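Local coordinates for RagB/SusD domain protein (Flavobacterium johnsoniae, PDB 5J90), which binds chitin as a SusD-like outer-membrane lipoprotein, probably capturing chains of the polymer at the cell surface for a chitin-utilization system, at residues Gly32-Phe37 / Thr187-Tyr192; Asp113-Leu118 / Ser182-Thr187; Ser310-Phe315 / Tyr387-Phe392. One frame throughout, in Å; residues are numbered along the deposited sequence. Where two conformers were deposited one is given.

Interaction 1: residues Gly32-Phe37 / Thr187-Tyr192; sequences GFAPMF and TDMTGY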
ATOM      1  N   GLY A  32      23.424 -27.446 -13.831  1.00 16.27           N
ATOM      2  CA  GLY A  32      22.531 -26.307 -13.719  1.00 15.88           C
ATOM      3  C   GLY A  32      22.812 -25.431 -12.509  1.00 13.19           C
ATOM      4  O   GLY A  32      22.389 -24.269 -12.463  1.00 13.06           O
ATOM      5  N   PHE A  33      23.524 -25.973 -11.525  1.00 12.53           N
ATOM      6  CA  PHE A  33      23.766 -25.226 -10.297  1.00 11.72           C
ATOM      7  C   PHE A  33      24.763 -24.081 -10.439  1.00 12.52           C
ATOM      8  O   PHE A  33      24.572 -23.012  -9.854  1.00 12.69           O
ATOM      9  CB  PHE A  33      24.149 -26.170  -9.155  1.00 11.61           C
ATOM     10  CG  PHE A  33      22.984 -26.942  -8.615  1.00 12.23           C
ATOM     11  CD1 PHE A  33      22.640 -28.173  -9.148  1.00 14.12           C
ATOM     12  CD2 PHE A  33      22.216 -26.423  -7.582  1.00 12.64           C
ATOM     13  CE1 PHE A  33      21.557 -28.877  -8.655  1.00 13.84           C
ATOM     14  CE2 PHE A  33      21.134 -27.124  -7.081  1.00 13.20           C
ATOM     15  CZ  PHE A  33      20.800 -28.356  -7.618  1.00 13.40           C
ATOM     16  N   ALA A  34      25.818 -24.277 -11.231  1.00 12.62           N
ATOM     17  CA  ALA A  34      26.855 -23.257 -11.346  1.00 12.67           C
ATOM     18  C   ALA A  34      26.329 -21.889 -11.790  1.00 12.30           C
ATOM     19  O   ALA A  34      26.680 -20.875 -11.190  1.00 12.04           O
ATOM     20  CB  ALA A  34      27.997 -23.738 -12.252  1.00 13.82           C
ATOM     21  N   PRO A  35      25.497 -21.849 -12.846  1.00 12.58           N
ATOM     22  CA  PRO A  35      24.976 -20.536 -13.254  1.00 12.50           C
ATOM     23  C   PRO A  35      24.051 -19.907 -12.202  1.00 12.06           C
ATOM     24  O   PRO A  35      23.948 -18.684 -12.169  1.00 12.71           O
ATOM     25  CB  PRO A  35      24.189 -20.829 -14.536  1.00 13.48           C
ATOM     26  CG  PRO A  35      24.545 -22.214 -14.946  1.00 21.77           C
ATOM     27  CD  PRO A  35      25.141 -22.933 -13.780  1.00 13.36           C
ATOM     28  N   MET A  36      23.388 -20.713 -11.377  1.00 11.56           N
ATOM     29  CA  MET A  36      22.615 -20.146 -10.263  1.00 11.03           C
ATOM     30  C   MET A  36      23.556 -19.491  -9.252  1.00 11.62           C
ATOM     31  O   MET A  36      23.394 -18.320  -8.903  1.00 11.42           O
ATOM     32  CB  MET A  36      21.740 -21.204  -9.589  1.00 10.65           C
ATOM     33  CG  MET A  36      20.779 -21.880 -10.542  1.00 11.91           C
ATOM     34  SD  MET A  36      19.600 -22.984  -9.720  1.00 12.29           S
ATOM     35  CE  MET A  36      18.490 -21.774  -8.972  1.00 12.56           C
ATOM     36  N   PHE A  37      24.564 -20.239  -8.804  1.00 10.55           N
ATOM     37  CA  PHE A  37      25.539 -19.733  -7.843  1.00 10.57           C
ATOM     38  C   PHE A  37      26.246 -18.479  -8.333  1.00  9.96           C
ATOM     39  O   PHE A  37      26.554 -17.581  -7.547  1.00 11.22           O
ATOM     40  CB  PHE A  37      26.613 -20.796  -7.566  1.00  9.88           C
ATOM     41  CG  PHE A  37      26.165 -21.910  -6.653  1.00 11.69           C
ATOM     42  CD1 PHE A  37      25.636 -21.642  -5.396  1.00 11.33           C
ATOM     43  CD2 PHE A  37      26.292 -23.238  -7.050  1.00 11.71           C
ATOM     44  CE1 PHE A  37      25.248 -22.679  -4.560  1.00 12.32           C
ATOM     45  CE2 PHE A  37      25.906 -24.272  -6.218  1.00 12.20           C
ATOM     46  CZ  PHE A  37      25.380 -23.993  -4.970  1.00 11.35           C
ATOM     47  N   THR A 187      29.270 -30.333  -6.146  1.00 15.70           N
ATOM     48  CA  THR A 187      28.499 -29.335  -6.888  1.00 15.24           C
ATOM     49  C   THR A 187      28.347 -28.026  -6.103  1.00 14.53           C
ATOM     50  O   THR A 187      28.211 -26.950  -6.690  1.00 15.73           O
ATOM     51  CB  THR A 187      27.109 -29.883  -7.244  1.00 15.02           C
ATOM     52  OG1 THR A 187      27.244 -31.103  -7.988  1.00 18.21           O
ATOM     53  CG2 THR A 187      26.322 -28.885  -8.072  1.00 16.52           C
ATOM     54  N   ASP A 188      28.369 -28.132  -4.778  1.00 13.16           N
ATOM     55  CA  ASP A 188      28.166 -26.980  -3.901  1.00 13.91           C
ATOM     56  C   ASP A 188      29.292 -25.956  -4.089  1.00 14.68           C
ATOM     57  O   ASP A 188      30.459 -26.322  -4.243  1.00 18.65           O
ATOM     58  CB  ASP A 188      28.115 -27.471  -2.454  1.00 12.30           C
ATOM     59  CG  ASP A 188      27.422 -26.499  -1.513  1.00 13.35           C
ATOM     60  OD1 ASP A 188      27.183 -25.337  -1.905  1.00 12.00           O
ATOM     61  OD2 ASP A 188      27.138 -26.916  -0.364  1.00 12.18           O
ATOM     62  N   MET A 189      28.933 -24.674  -4.103  1.00 13.14           N
ATOM     63  CA  MET A 189      29.902 -23.599  -4.251  0.55 14.17           C
ATOM     64  C   MET A 189      29.745 -22.574  -3.132  1.00 12.46           C
ATOM     65  O   MET A 189      29.896 -21.376  -3.349  1.00 13.78           O
ATOM     66  CB  MET A 189      29.732 -22.930  -5.617  0.55 13.68           C
ATOM     67  CG  MET A 189      29.822 -23.907  -6.777  0.55 15.05           C
ATOM     68  SD  MET A 189      29.582 -23.108  -8.366  0.55 15.05           S
ATOM     69  CE  MET A 189      30.920 -21.913  -8.338  0.55 13.54           C
ATOM     70  N   THR A 190      29.439 -23.058  -1.938  1.00 13.95           N
ATOM     71  CA  THR A 190      29.217 -22.183  -0.791  1.00 13.23           C
ATOM     72  C   THR A 190      30.147 -22.578   0.336  1.00 13.03           C
ATOM     73  O   THR A 190      31.105 -23.330   0.130  1.00 15.87           O
ATOM     74  CB  THR A 190      27.771 -22.292  -0.277  1.00 11.30           C
ATOM     75  OG1 THR A 190      27.540 -23.606   0.252  1.00 11.51           O
ATOM     76  CG2 THR A 190      26.767 -22.013  -1.400  1.00 12.87           C
ATOM     77  N   GLY A 191      29.874 -22.078   1.531  1.00 11.22           N
ATOM     78  CA  GLY A 191      30.607 -22.528   2.699  1.00 13.10           C
ATOM     79  C   GLY A 191      30.141 -23.865   3.258  1.00 13.54           C
ATOM     80  O   GLY A 191      30.712 -24.353   4.233  1.00 15.53           O
ATOM     81  N   TYR A 192      29.113 -24.465   2.661  1.00 11.44           N
ATOM     82  CA  TYR A 192      28.459 -25.617   3.284  1.00 11.48           C
ATOM     83  C   TYR A 192      29.022 -26.978   2.866  1.00 13.50           C
ATOM     84  O   TYR A 192      28.758 -27.976   3.529  1.00 12.32           O
ATOM     85  CB  TYR A 192      26.948 -25.591   3.045  1.00 12.14           C
ATOM     86  CG  TYR A 192      26.247 -24.348   3.550  1.00 10.93           C
ATOM     87  CD1 TYR A 192      26.755 -23.610   4.613  1.00 10.56           C
ATOM     88  CD2 TYR A 192      25.071 -23.916   2.955  1.00 10.87           C
ATOM     89  CE1 TYR A 192      26.100 -22.467   5.071  1.00 11.17           C
ATOM     90  CE2 TYR A 192      24.418 -22.780   3.401  1.00  9.90           C
ATOM     91  CZ  TYR A 192      24.936 -22.061   4.449  1.00 10.39           C
ATOM     92  OH  TYR A 192      24.270 -20.927   4.873  1.00 10.44           O
TER
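In the helix-rich SusD fold, the short helix 33-37 near the start of the modelled chain packs through Phe37 and Phe33 against the loop that joins helices 154-177 and 196-213. Phe37 carries most of this contact. Met189, modelled in two conformers, crosses it from the loop side: in the one described here Met189 CB sits over one face of the Phe37 ring, 4.0 Å from its centroid and 20° off the normal, a CH-pi contact displaced toward the rim. CG lies beside the backbone N (chi1 -55°) and the chain runs on extended through chi2, which carries Met189 SD to within 3.5 Å of Phe37 CD2, an oblique Met-aromatic contact. In this conformer Met189 SD also lies 4.2 Å from Ala34 CB. Farther round the ring, Thr190 CG2 approaches Phe37 CE1 at 3.6 Å, while the backbone O of Thr187 comes within 3.6 Å of Phe37 CE2. Phe33 adds a smaller touch, its CB meeting the methyl CG2 of Thr187 at 3.6 Å.

The loop is shaped from within. Asp188 OD1 accepts a 2.8 Å hydrogen bond from Thr190 OG1, on the syn side but 34° out of the carboxylate plane, and Thr190 OG1 in turn accepts from Tyr192 N, closing an ST turn. Asp188 OD2 is bonded to Gly194 N and Trp199 NE1. With an alanine at Phe37, Met189 CB and Thr190 CG2 would probably lose the ring they share. Helix and loop therefore adhere by dispersion and weak aromatic contacts, while hydrogen bonding inside the loop fixes the surface offered to the ring.

Interaction 2: residues Asp113-Leu118 / Ser182-Thr187; sequences DQFYAL and STFEST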
ATOM      1  N   ASP A 113      14.998 -35.906  -5.596  1.00 16.87           N
ATOM      2  CA  ASP A 113      14.403 -34.799  -4.854  1.00 14.93           C
ATOM      3  C   ASP A 113      15.378 -34.025  -3.966  1.00 17.60           C
ATOM      4  O   ASP A 113      15.065 -32.913  -3.546  1.00 16.14           O
ATOM      5  CB  ASP A 113      13.159 -35.250  -4.084  1.00 17.18           C
ATOM      6  CG  ASP A 113      11.946 -35.422  -4.991  1.00 19.67           C
ATOM      7  OD1 ASP A 113      11.790 -34.621  -5.940  1.00 22.26           O
ATOM      8  OD2 ASP A 113      11.151 -36.357  -4.762  1.00 25.25           O
ATOM      9  N   GLN A 114      16.558 -34.580  -3.690  1.00 14.95           N
ATOM     10  CA  GLN A 114      17.553 -33.811  -2.952  1.00 13.59           C
ATOM     11  C   GLN A 114      18.033 -32.638  -3.807  1.00 15.96           C
ATOM     12  O   GLN A 114      18.175 -31.515  -3.315  1.00 14.02           O
ATOM     13  CB  GLN A 114      18.728 -34.683  -2.470  1.00 16.28           C
ATOM     14  CG  GLN A 114      19.731 -35.115  -3.542  1.00 21.22           C
ATOM     15  CD  GLN A 114      19.304 -36.359  -4.305  1.00 20.68           C
ATOM     16  OE1 GLN A 114      18.137 -36.523  -4.656  1.00 22.08           O
ATOM     17  NE2 GLN A 114      20.259 -37.248  -4.562  1.00 25.33           N
ATOM     18  N   PHE A 115      18.247 -32.885  -5.095  1.00 13.68           N
ATOM     19  CA  PHE A 115      18.664 -31.815  -5.999  1.00 14.02           C
ATOM     20  C   PHE A 115      17.522 -30.832  -6.260  1.00 13.40           C
ATOM     21  O   PHE A 115      17.753 -29.627  -6.380  1.00 12.24           O
ATOM     22  CB  PHE A 115      19.212 -32.382  -7.311  1.00 14.99           C
ATOM     23  CG  PHE A 115      20.508 -33.130  -7.149  1.00 16.51           C
ATOM     24  CD1 PHE A 115      21.684 -32.454  -6.869  1.00 23.35           C
ATOM     25  CD2 PHE A 115      20.548 -34.506  -7.277  1.00 25.39           C
ATOM     26  CE1 PHE A 115      22.877 -33.140  -6.716  1.00 26.25           C
ATOM     27  CE2 PHE A 115      21.736 -35.200  -7.124  1.00 26.29           C
ATOM     28  CZ  PHE A 115      22.900 -34.516  -6.842  1.00 28.00           C
ATOM     29  N   TYR A 116      16.300 -31.343  -6.346  1.00 12.01           N
ATOM     30  CA  TYR A 116      15.135 -30.474  -6.487  1.00 11.97           C
ATOM     31  C   TYR A 116      15.044 -29.528  -5.287  1.00 12.53           C
ATOM     32  O   TYR A 116      14.895 -28.319  -5.447  1.00 11.37           O
ATOM     33  CB  TYR A 116      13.862 -31.308  -6.630  1.00 13.78           C
ATOM     34  CG  TYR A 116      12.574 -30.509  -6.664  1.00 12.55           C
ATOM     35  CD1 TYR A 116      12.434 -29.403  -7.498  1.00 13.43           C
ATOM     36  CD2 TYR A 116      11.490 -30.878  -5.880  1.00 16.12           C
ATOM     37  CE1 TYR A 116      11.245 -28.681  -7.537  1.00 14.38           C
ATOM     38  CE2 TYR A 116      10.300 -30.167  -5.914  1.00 15.79           C
ATOM     39  CZ  TYR A 116      10.187 -29.068  -6.740  1.00 14.07           C
ATOM     40  OH  TYR A 116       9.005 -28.355  -6.772  1.00 16.91           O
ATOM     41  N   ALA A 117      15.132 -30.078  -4.085  1.00 11.75           N
ATOM     42  CA  ALA A 117      15.100 -29.269  -2.868  1.00 11.34           C
ATOM     43  C   ALA A 117      16.164 -28.173  -2.864  1.00 11.12           C
ATOM     44  O   ALA A 117      15.874 -27.010  -2.565  1.00 11.71           O
ATOM     45  CB  ALA A 117      15.258 -30.156  -1.639  1.00 11.80           C
ATOM     46  N   LEU A 118      17.399 -28.530  -3.208  1.00 11.45           N
ATOM     47  CA  LEU A 118      18.478 -27.556  -3.206  1.00 10.42           C
ATOM     48  C   LEU A 118      18.214 -26.471  -4.249  1.00 10.12           C
ATOM     49  O   LEU A 118      18.485 -25.286  -4.005  1.00 10.97           O
ATOM     50  CB  LEU A 118      19.837 -28.239  -3.430  1.00 11.93           C
ATOM     51  CG  LEU A 118      20.240 -29.101  -2.231  1.00 11.23           C
ATOM     52  CD1 LEU A 118      21.291 -30.137  -2.634  1.00 13.86           C
ATOM     53  CD2 LEU A 118      20.762 -28.235  -1.089  1.00 12.96           C
ATOM     54  N   SER A 182      25.358 -37.034   1.849  1.00 19.22           N
ATOM     55  CA  SER A 182      25.162 -36.018   0.818  1.00 20.57           C
ATOM     56  C   SER A 182      25.759 -36.422  -0.523  1.00 21.88           C
ATOM     57  O   SER A 182      26.822 -37.043  -0.583  1.00 23.29           O
ATOM     58  CB  SER A 182      25.770 -34.682   1.240  1.00 18.32           C
ATOM     59  OG  SER A 182      25.668 -33.740   0.178  1.00 15.94           O
ATOM     60  N   THR A 183      25.071 -36.056  -1.597  1.00 18.97           N
ATOM     61  CA  THR A 183      25.601 -36.230  -2.940  1.00 22.05           C
ATOM     62  C   THR A 183      25.810 -34.871  -3.608  1.00 18.75           C
ATOM     63  O   THR A 183      25.810 -34.771  -4.837  1.00 22.88           O
ATOM     64  CB  THR A 183      24.672 -37.106  -3.806  1.00 21.55           C
ATOM     65  OG1 THR A 183      23.324 -36.626  -3.722  1.00 26.48           O
ATOM     66  CG2 THR A 183      24.710 -38.551  -3.321  1.00 29.67           C
ATOM     67  N   PHE A 184      26.018 -33.836  -2.796  1.00 17.29           N
ATOM     68  CA  PHE A 184      26.068 -32.459  -3.300  1.00 16.73           C
ATOM     69  C   PHE A 184      27.416 -31.751  -3.123  1.00 14.29           C
ATOM     70  O   PHE A 184      27.613 -30.663  -3.652  1.00 15.05           O
ATOM     71  CB  PHE A 184      24.946 -31.631  -2.646  1.00 16.01           C
ATOM     72  CG  PHE A 184      24.659 -30.308  -3.328  1.00 14.60           C
ATOM     73  CD1 PHE A 184      24.242 -30.259  -4.649  1.00 14.56           C
ATOM     74  CD2 PHE A 184      24.778 -29.117  -2.624  1.00 13.32           C
ATOM     75  CE1 PHE A 184      23.956 -29.036  -5.264  1.00 14.64           C
ATOM     76  CE2 PHE A 184      24.491 -27.897  -3.232  1.00 14.49           C
ATOM     77  CZ  PHE A 184      24.093 -27.858  -4.552  1.00 13.49           C
ATOM     78  N   GLU A 185      28.357 -32.353  -2.399  1.00 15.93           N
ATOM     79  CA  GLU A 185      29.592 -31.625  -2.096  1.00 15.41           C
ATOM     80  C   GLU A 185      30.347 -31.127  -3.337  1.00 16.50           C
ATOM     81  O   GLU A 185      30.775 -29.975  -3.381  1.00 17.75           O
ATOM     82  CB  GLU A 185      30.541 -32.422  -1.184  1.00 19.75           C
ATOM     83  CG  GLU A 185      31.798 -31.628  -0.859  1.00 18.64           C
ATOM     84  CD  GLU A 185      32.674 -32.255   0.209  1.00 23.12           C
ATOM     85  OE1 GLU A 185      32.365 -33.371   0.677  1.00 25.26           O
ATOM     86  OE2 GLU A 185      33.677 -31.610   0.578  1.00 24.02           O
ATOM     87  N   SER A 186      30.492 -31.984  -4.342  1.00 19.33           N
ATOM     88  CA  SER A 186      31.250 -31.609  -5.537  1.00 18.42           C
ATOM     89  C   SER A 186      30.568 -30.519  -6.367  1.00 18.15           C
ATOM     90  O   SER A 186      31.210 -29.854  -7.180  1.00 21.63           O
ATOM     91  CB  SER A 186      31.552 -32.834  -6.407  1.00 19.99           C
ATOM     92  OG  SER A 186      30.370 -33.428  -6.906  1.00 23.61           O
ATOM     93  N   THR A 187      29.270 -30.333  -6.146  1.00 15.70           N
ATOM     94  CA  THR A 187      28.499 -29.335  -6.888  1.00 15.24           C
ATOM     95  C   THR A 187      28.347 -28.026  -6.103  1.00 14.53           C
ATOM     96  O   THR A 187      28.211 -26.950  -6.690  1.00 15.73           O
ATOM     97  CB  THR A 187      27.109 -29.883  -7.244  1.00 15.02           C
ATOM     98  OG1 THR A 187      27.244 -31.103  -7.988  1.00 18.21           O
ATOM     99  CG2 THR A 187      26.322 -28.885  -8.072  1.00 16.52           C
TER
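Leu118 and Phe184 meet head on, the methyl CD1 of Leu118 seated over the centre of the aromatic ring. Leu118 CD1 is 3.5 Å from the Phe184 ring centroid and 14° off the normal, a CH-pi contact made almost straight down on the face. Phe115 comes to the same ring at its edge, its CE1 3.8 Å from Phe184 CD1. The tip of Phe115 also reaches the backbone of the loop, with CZ 3.5 Å from Thr183 O.

What sets Phe184 in place is partly the loop itself. Phe184 CG stands opposite the backbone N (chi1 -165°), which extends the ring toward the helix, and its own N donates a 3.0 Å hydrogen bond to Ser182 OG, forming an ST turn. Ser182 OG is bonded to Gly194 O as well, and Tyr196 OH is hydrogen-bonded to Thr183 N, so this backbone is tied to the start of helix 196-213. Beyond the first shell, Phe33 packs edge-to-face with Phe184, and Trp199 lies against Leu118. Such a seam, with a loop phenylalanine set among side chains of several helices, belongs to the alpha-helical packing of the SusD family, placed in the TPR clan.

Interaction 3: residues Ser310-Phe315 / Tyr387-Phe392; sequences SDHQDF and YVDPNF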
ATOM      1  N   SER A 310      36.998  13.573 -11.336  1.00 17.87           N
ATOM      2  CA  SER A 310      38.182  13.748 -10.506  1.00 18.91           C
ATOM      3  C   SER A 310      37.872  14.464  -9.191  1.00 17.53           C
ATOM      4  O   SER A 310      38.650  14.399  -8.249  1.00 18.52           O
ATOM      5  CB  SER A 310      39.274  14.499 -11.279  1.00 20.30           C
ATOM      6  OG  SER A 310      38.838  15.800 -11.615  1.00 24.53           O
ATOM      7  N   ASP A 311      36.720  15.128  -9.122  1.00 16.30           N
ATOM      8  CA  ASP A 311      36.333  15.832  -7.905  1.00 16.30           C
ATOM      9  C   ASP A 311      36.109  14.881  -6.728  1.00 18.25           C
ATOM     10  O   ASP A 311      36.285  15.267  -5.575  1.00 17.74           O
ATOM     11  CB  ASP A 311      35.068  16.669  -8.131  1.00 19.15           C
ATOM     12  CG  ASP A 311      35.296  17.842  -9.066  1.00 23.71           C
ATOM     13  OD1 ASP A 311      36.463  18.259  -9.234  1.00 27.70           O
ATOM     14  OD2 ASP A 311      34.302  18.349  -9.627  1.00 25.06           O
ATOM     15  N   HIS A 312      35.711  13.644  -7.017  1.00 16.33           N
ATOM     16  CA  HIS A 312      35.424  12.685  -5.948  1.00 15.13           C
ATOM     17  C   HIS A 312      36.077  11.313  -6.109  1.00 14.91           C
ATOM     18  O   HIS A 312      35.974  10.477  -5.207  1.00 14.71           O
ATOM     19  CB  HIS A 312      33.909  12.512  -5.768  1.00 14.61           C
ATOM     20  CG  HIS A 312      33.203  13.770  -5.368  1.00 13.00           C
ATOM     21  ND1 HIS A 312      32.614  14.618  -6.283  1.00 16.21           N
ATOM     22  CD2 HIS A 312      33.018  14.343  -4.155  1.00 14.12           C
ATOM     23  CE1 HIS A 312      32.083  15.647  -5.648  1.00 16.48           C
ATOM     24  NE2 HIS A 312      32.315  15.505  -4.356  1.00 14.84           N
ATOM     25  N   GLN A 313      36.753  11.072  -7.231  1.00 14.57           N
ATOM     26  CA  GLN A 313      37.281   9.730  -7.488  1.00 14.62           C
ATOM     27  C   GLN A 313      38.347   9.303  -6.488  1.00 14.16           C
ATOM     28  O   GLN A 313      38.608   8.110  -6.329  1.00 14.77           O
ATOM     29  CB  GLN A 313      37.834   9.612  -8.906  1.00 16.11           C
ATOM     30  CG  GLN A 313      39.189  10.274  -9.085  1.00 17.19           C
ATOM     31  CD  GLN A 313      39.602  10.338 -10.534  1.00 22.79           C
ATOM     32  OE1 GLN A 313      38.837   9.974 -11.425  1.00 23.34           O
ATOM     33  NE2 GLN A 313      40.821  10.808 -10.784  1.00 28.82           N
ATOM     34  N   ASP A 314      38.980  10.275  -5.835  1.00 15.84           N
ATOM     35  CA  ASP A 314      40.037   9.978  -4.880  1.00 14.22           C
ATOM     36  C   ASP A 314      39.569  10.007  -3.428  1.00 16.46           C
ATOM     37  O   ASP A 314      40.380   9.999  -2.502  1.00 14.60           O
ATOM     38  CB  ASP A 314      41.254  10.890  -5.105  1.00 16.12           C
ATOM     39  CG  ASP A 314      42.031  10.517  -6.354  1.00 21.56           C
ATOM     40  OD1 ASP A 314      41.999   9.331  -6.754  1.00 18.47           O
ATOM     41  OD2 ASP A 314      42.685  11.412  -6.939  1.00 22.87           O
ATOM     42  N   PHE A 315      38.250  10.004  -3.230  1.00 13.85           N
ATOM     43  CA  PHE A 315      37.687   9.712  -1.909  1.00 14.98           C
ATOM     44  C   PHE A 315      37.916   8.222  -1.585  1.00 12.32           C
ATOM     45  O   PHE A 315      38.514   7.496  -2.386  1.00 13.92           O
ATOM     46  CB  PHE A 315      36.189  10.059  -1.885  1.00 15.34           C
ATOM     47  CG  PHE A 315      35.897  11.533  -1.677  1.00 15.21           C
ATOM     48  CD1 PHE A 315      36.508  12.502  -2.465  1.00 16.52           C
ATOM     49  CD2 PHE A 315      34.999  11.944  -0.703  1.00 13.93           C
ATOM     50  CE1 PHE A 315      36.235  13.847  -2.274  1.00 17.40           C
ATOM     51  CE2 PHE A 315      34.722  13.291  -0.506  1.00 16.21           C
ATOM     52  CZ  PHE A 315      35.340  14.244  -1.300  1.00 17.85           C
ATOM     53  N   TYR A 387      28.401  15.368   7.977  1.00 15.64           N
ATOM     54  CA  TYR A 387      29.077  15.047   6.733  1.00 14.68           C
ATOM     55  C   TYR A 387      29.571  16.308   6.016  1.00 14.96           C
ATOM     56  O   TYR A 387      28.810  17.253   5.807  1.00 16.32           O
ATOM     57  CB  TYR A 387      28.185  14.224   5.780  1.00 13.55           C
ATOM     58  CG  TYR A 387      28.890  14.064   4.462  1.00 13.41           C
ATOM     59  CD1 TYR A 387      29.967  13.191   4.340  1.00 12.63           C
ATOM     60  CD2 TYR A 387      28.549  14.841   3.361  1.00 15.02           C
ATOM     61  CE1 TYR A 387      30.663  13.072   3.158  1.00 13.82           C
ATOM     62  CE2 TYR A 387      29.243  14.727   2.165  1.00 13.89           C
ATOM     63  CZ  TYR A 387      30.301  13.838   2.075  1.00 12.70           C
ATOM     64  OH  TYR A 387      31.005  13.709   0.903  1.00 14.71           O
ATOM     65  N   VAL A 388      30.842  16.293   5.622  1.00 15.57           N
ATOM     66  CA  VAL A 388      31.447  17.400   4.889  1.00 16.89           C
ATOM     67  C   VAL A 388      32.113  16.928   3.600  1.00 16.09           C
ATOM     68  O   VAL A 388      32.890  15.974   3.602  1.00 18.13           O
ATOM     69  CB  VAL A 388      32.510  18.121   5.752  1.00 18.30           C
ATOM     70  CG1 VAL A 388      33.258  19.171   4.929  1.00 19.53           C
ATOM     71  CG2 VAL A 388      31.870  18.749   6.973  1.00 20.14           C
ATOM     72  N   ASP A 389      31.789  17.607   2.506  1.00 16.70           N
ATOM     73  CA  ASP A 389      32.486  17.457   1.234  1.00 18.84           C
ATOM     74  C   ASP A 389      33.384  18.691   1.128  1.00 19.16           C
ATOM     75  O   ASP A 389      32.917  19.757   0.728  1.00 20.11           O
ATOM     76  CB  ASP A 389      31.471  17.430   0.083  1.00 17.00           C
ATOM     77  CG  ASP A 389      32.102  17.116  -1.260  1.00 20.23           C
ATOM     78  OD1 ASP A 389      33.343  17.197  -1.373  1.00 19.65           O
ATOM     79  OD2 ASP A 389      31.356  16.801  -2.214  1.00 16.59           O
ATOM     80  N   PRO A 390      34.669  18.549   1.499  1.00 19.99           N
ATOM     81  CA  PRO A 390      35.547  19.705   1.748  1.00 22.81           C
ATOM     82  C   PRO A 390      35.535  20.777   0.653  1.00 22.13           C
ATOM     83  O   PRO A 390      35.374  21.959   0.970  1.00 24.14           O
ATOM     84  CB  PRO A 390      36.930  19.063   1.874  1.00 25.34           C
ATOM     85  CG  PRO A 390      36.647  17.691   2.398  1.00 25.80           C
ATOM     86  CD  PRO A 390      35.381  17.273   1.691  1.00 20.64           C
ATOM     87  N   ASN A 391      35.675  20.381  -0.607  1.00 20.65           N
ATOM     88  CA  ASN A 391      35.712  21.355  -1.697  1.00 23.34           C
ATOM     89  C   ASN A 391      34.353  21.688  -2.310  1.00 24.50           C
ATOM     90  O   ASN A 391      34.261  22.518  -3.219  1.00 24.61           O
ATOM     91  CB  ASN A 391      36.689  20.904  -2.786  1.00 24.25           C
ATOM     92  CG  ASN A 391      38.114  20.825  -2.284  1.00 28.21           C
ATOM     93  OD1 ASN A 391      38.506  21.565  -1.384  1.00 32.58           O
ATOM     94  ND2 ASN A 391      38.895  19.919  -2.856  1.00 33.29           N
ATOM     95  N   PHE A 392      33.301  21.040  -1.815  1.00 20.96           N
ATOM     96  CA  PHE A 392      31.949  21.283  -2.309  1.00 22.64           C
ATOM     97  C   PHE A 392      30.949  21.276  -1.159  1.00 21.22           C
ATOM     98  O   PHE A 392      30.166  20.333  -1.009  1.00 19.97           O
ATOM     99  CB  PHE A 392      31.569  20.237  -3.362  1.00 21.51           C
ATOM    100  CG  PHE A 392      32.538  20.159  -4.506  1.00 25.07           C
ATOM    101  CD1 PHE A 392      32.414  21.007  -5.595  1.00 27.31           C
ATOM    102  CD2 PHE A 392      33.586  19.250  -4.484  1.00 23.60           C
ATOM    103  CE1 PHE A 392      33.312  20.945  -6.647  1.00 28.79           C
ATOM    104  CE2 PHE A 392      34.488  19.184  -5.534  1.00 28.06           C
ATOM    105  CZ  PHE A 392      34.350  20.034  -6.616  1.00 29.86           C
TER
HETATM  106  O   HOH W   1      37.308  17.348  -4.147  1.00 21.64           O
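Polar contact between these two turn-forming loops centres on His312 and Asp389. His312 NE2 donates to Asp389 OD2 at 2.7 Å with an N-H...O angle of 163°. The acceptor lies nearly in the imidazole plane and is approached on its syn side, while the planes of ring and carboxylate are turned 64° apart. Asp389 holds its CG opposite the main-chain nitrogen, which carries the carboxylate across to the imidazole. OD2 is gripped a second time by Asn395 ND2. Two neighbours thus hold the rotation of this buried carboxylate, and its negative charge would probably favour a protonated imidazole. A water forms a second polar link, donating to Asp311 O at 2.7 Å and accepting a longer bond from Asn391 ND2.

Aromatic and apolar contacts flank that bond. Phe392 runs across the side chain of Asp311, its CZ 3.4 Å from Asp311 CG, with ring and carboxylate planes 45° apart. The same ring lies obliquely to His312, the centroids being 5.4 Å apart. Phe315 receives Asp389 OD1 at its edge, 3.6 Å from Phe315 CZ, an approach in which the electropositive rim of the ring would suit the carboxylate oxygen; on one face of Phe315 lies His312 CD2, within its own loop. Phe315 CZ also touches Pro390 CD at 4.3 Å. Tyr387 brings OH near Phe315 CE2, though its hydroxyl is hydrogen-bonded to Gly299 O.

Each backbone is folded by a type I beta turn, His312-Phe315 on one side and Asp389-Phe392 on the other. A His-carboxylate hydrogen bond bordered by aromatic rings thus joins the loop between helix 283-286 and strand 326-328 to the loop between helices 373-378 and 413-428, with Tyr387 resting on helix 269-277 of this SusD homolog.

Interactions 1 and 2 are neighbours, their centres about 10 Å apart, and hold the same loop between helices 154-177 and 196-213: they share Thr187, and interaction 2 is nested in the chain span closed by interaction 1. Phe33 bridges them, reaching Phe115, Leu118 and Phe184. Interaction 2 is the more buried, while interaction 1 is partly buried, but both place loop residues against helices through apolar and aromatic groups. Interaction 3 stands apart, its centre about 40 Å from that of interaction 1 and 49 Å from that of interaction 2. Also partly buried, it joins loop to loop and depends on a direct hydrogen bond and a water.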